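Local atomic coordinates of PrgZ (Enterococcus faecalis, PDB entry 4FAJ), a protein that binds peptide pheromone at the cell surface as a membrane-anchored receptor of the family 5 solute-binding proteins and probably serves peptide import. Residues Thr120-Ile125 and Glu188-Ile193. Numbering follows the deposited sequence. Where two conformers were deposited one is given.
Sequences TYTIVI and EKTLEI
Tyr121 and Ile193 start a run of antiparallel pairing in which strands 120-124 and 190-193 lie 4.7 Å apart at their closest, their directions 166° apart. They form the middle of a four-stranded antiparallel sheet in this solute-binding protein, with strand 113-115 beyond one and strand 183-186 beyond the other. Tyr121 with Ile193 and Ile123 with Leu191 are hydrogen-bonded pairs, each closed by two N-H...O=C bonds; Leu191 N to Ile123 O, at 2.8 Å, is almost straight (177°). Past the strand end, Ile125 N still reaches Lys189 O at 2.7 Å. Beside that bond, the CD of Lys189 passes Ile125 O before NZ forms a salt bridge with Asp127.

The two faces differ in character. On the buried one, Ile123 and Ile193 meet diagonally through their outermost methyls, CD1 to CD1 at 4.0 Å; the branches converge without running alongside each other. Leu191 and Ile193 pack against helix 139-150, at Phe142 and Trp146 respectively, while the ring of Tyr121 swings away from Ile193 to meet Phe202 edge-to-face.

On the other face, Thr122 and Thr190 touch across the strands, CG2 to CG2 at 3.8 Å. Each threonine holds this methyl anti to its N, with the hydroxyl beside the backbone N; Thr190 OG1 thereby comes to lie 3.8 Å from Val124 CG2. Glu192 is extended beyond CG, and its CG leans on Thr120 CG2 at 3.7 Å. Its carboxylate joins Thr122 through one water, which donates to Glu192 OE1 at 2.7 Å and also contacts Thr122 OG1.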
loop_
_atom_site.group_PDB
_atom_site.type_symbol
_atom_site.label_atom_id
_atom_site.label_comp_id
_atom_site.label_asym_id
_atom_site.label_seq_id
_atom_site.Cartn_x
_atom_site.Cartn_y
_atom_site.Cartn_z
ATOM N N THR A 120 -9.863 25.804 -2.894
ATOM C CA THR A 120 -8.578 26.249 -3.451
ATOM C C THR A 120 -7.472 26.155 -2.403
ATOM O O THR A 120 -7.609 26.698 -1.308
ATOM C CB THR A 120 -8.670 27.689 -3.998
ATOM O OG1 THR A 120 -9.713 27.754 -4.985
ATOM C CG2 THR A 120 -7.347 28.135 -4.625
ATOM N N TYR A 121 -6.394 25.452 -2.749
ATOM C CA TYR A 121 -5.227 25.279 -1.889
ATOM C C TYR A 121 -4.045 26.029 -2.497
ATOM O O TYR A 121 -3.691 25.783 -3.652
ATOM C CB TYR A 121 -4.853 23.800 -1.778
ATOM C CG TYR A 121 -5.727 22.996 -0.838
ATOM C CD1 TYR A 121 -7.107 22.915 -1.030
ATOM C CD2 TYR A 121 -5.176 22.308 0.234
ATOM C CE1 TYR A 121 -7.916 22.175 -0.174
ATOM C CE2 TYR A 121 -5.977 21.566 1.098
ATOM C CZ TYR A 121 -7.344 21.506 0.888
ATOM O OH TYR A 121 -8.134 20.766 1.743
ATOM N N THR A 122 -3.444 26.928 -1.726
ATOM C CA THR A 122 -2.244 27.647 -2.145
ATOM C C THR A 122 -1.082 27.246 -1.253
ATOM O O THR A 122 -1.190 27.288 -0.028
ATOM C CB THR A 122 -2.445 29.180 -2.108
ATOM O OG1 THR A 122 -3.501 29.529 -3.012
ATOM C CG2 THR A 122 -1.164 29.919 -2.523
ATOM N N ILE A 123 0.019 26.839 -1.880
ATOM C CA ILE A 123 1.161 26.256 -1.172
ATOM C C ILE A 123 2.448 26.897 -1.679
ATOM O O ILE A 123 2.616 27.093 -2.889
ATOM C CB ILE A 123 1.232 24.734 -1.400
ATOM C CG1 ILE A 123 -0.047 24.063 -0.877
ATOM C CG2 ILE A 123 2.497 24.143 -0.761
ATOM C CD1 ILE A 123 -0.296 22.680 -1.426
ATOM N N VAL A 124 3.351 27.225 -0.766
ATOM C CA VAL A 124 4.626 27.835 -1.142
ATOM C C VAL A 124 5.752 26.827 -0.905
ATOM O O VAL A 124 5.852 26.249 0.176
ATOM C CB VAL A 124 4.889 29.146 -0.360
ATOM C CG1 VAL A 124 6.294 29.672 -0.646
ATOM C CG2 VAL A 124 3.851 30.209 -0.724
ATOM N N ILE A 125 6.597 26.629 -1.918
ATOM C CA ILE A 125 7.767 25.748 -1.813
ATOM C C ILE A 125 8.888 26.489 -1.089
ATOM O O ILE A 125 9.175 27.642 -1.414
ATOM C CB ILE A 125 8.258 25.302 -3.208
ATOM C CG1 ILE A 125 7.264 24.314 -3.833
ATOM C CG2 ILE A 125 9.659 24.702 -3.126
ATOM C CD1 ILE A 125 7.271 24.336 -5.337
ATOM N N GLU A 188 8.019 30.722 -9.458
ATOM C CA GLU A 188 8.779 29.477 -9.362
ATOM C C GLU A 188 8.475 28.692 -8.076
ATOM O O GLU A 188 8.751 27.490 -8.011
ATOM C CB GLU A 188 10.284 29.762 -9.466
ATOM C CG GLU A 188 10.955 30.002 -8.132
ATOM C CD GLU A 188 12.473 30.072 -8.215
ATOM O OE1 GLU A 188 12.992 31.025 -8.826
ATOM O OE2 GLU A 188 13.145 29.180 -7.647
ATOM N N LYS A 189 7.901 29.360 -7.072
ATOM C CA LYS A 189 7.736 28.771 -5.729
ATOM C C LYS A 189 6.312 28.626 -5.202
ATOM O O LYS A 189 6.142 28.137 -4.094
ATOM C CB LYS A 189 8.549 29.570 -4.705
ATOM C CG LYS A 189 10.060 29.534 -4.937
ATOM C CD LYS A 189 10.846 30.121 -3.757
ATOM C CE LYS A 189 12.227 30.609 -4.186
ATOM N NZ LYS A 189 12.839 31.536 -3.198
ATOM N N THR A 190 5.294 29.016 -5.966
ATOM C CA THR A 190 3.918 28.928 -5.478
ATOM C C THR A 190 3.093 27.992 -6.354
ATOM O O THR A 190 3.159 28.053 -7.586
ATOM C CB THR A 190 3.253 30.326 -5.363
ATOM O OG1 THR A 190 3.974 31.106 -4.407
ATOM C CG2 THR A 190 1.792 30.227 -4.899
ATOM N N LEU A 191 2.328 27.131 -5.691
ATOM C CA LEU A 191 1.387 26.218 -6.326
ATOM C C LEU A 191 -0.035 26.584 -5.920
ATOM O O LEU A 191 -0.292 26.843 -4.742
ATOM C CB LEU A 191 1.674 24.791 -5.872
ATOM C CG LEU A 191 2.783 24.007 -6.564
ATOM C CD1 LEU A 191 3.073 22.721 -5.769
ATOM C CD2 LEU A 191 2.382 23.682 -8.013
ATOM N N GLU A 192 -0.956 26.606 -6.882
ATOM C CA GLU A 192 -2.384 26.746 -6.578
ATOM C C GLU A 192 -3.145 25.542 -7.151
ATOM O O GLU A 192 -2.972 25.199 -8.315
ATOM C CB GLU A 192 -2.953 28.050 -7.144
ATOM C CG GLU A 192 -4.435 28.259 -6.839
ATOM C CD GLU A 192 -5.022 29.491 -7.500
ATOM O OE1 GLU A 192 -4.564 30.607 -7.197
ATOM O OE2 GLU A 192 -5.964 29.345 -8.314
ATOM N N ILE A 193 -3.972 24.908 -6.321
ATOM C CA ILE A 193 -4.729 23.705 -6.704
ATOM C C ILE A 193 -6.198 23.955 -6.429
ATOM O O ILE A 193 -6.544 24.457 -5.347
ATOM C CB ILE A 193 -4.314 22.491 -5.859
ATOM C CG1 ILE A 193 -2.811 22.218 -5.979
ATOM C CG2 ILE A 193 -5.119 21.237 -6.244
ATOM C CD1 ILE A 193 -2.239 21.624 -4.715
HETATM O O HOH W 1 -3.550 31.308 -4.837
#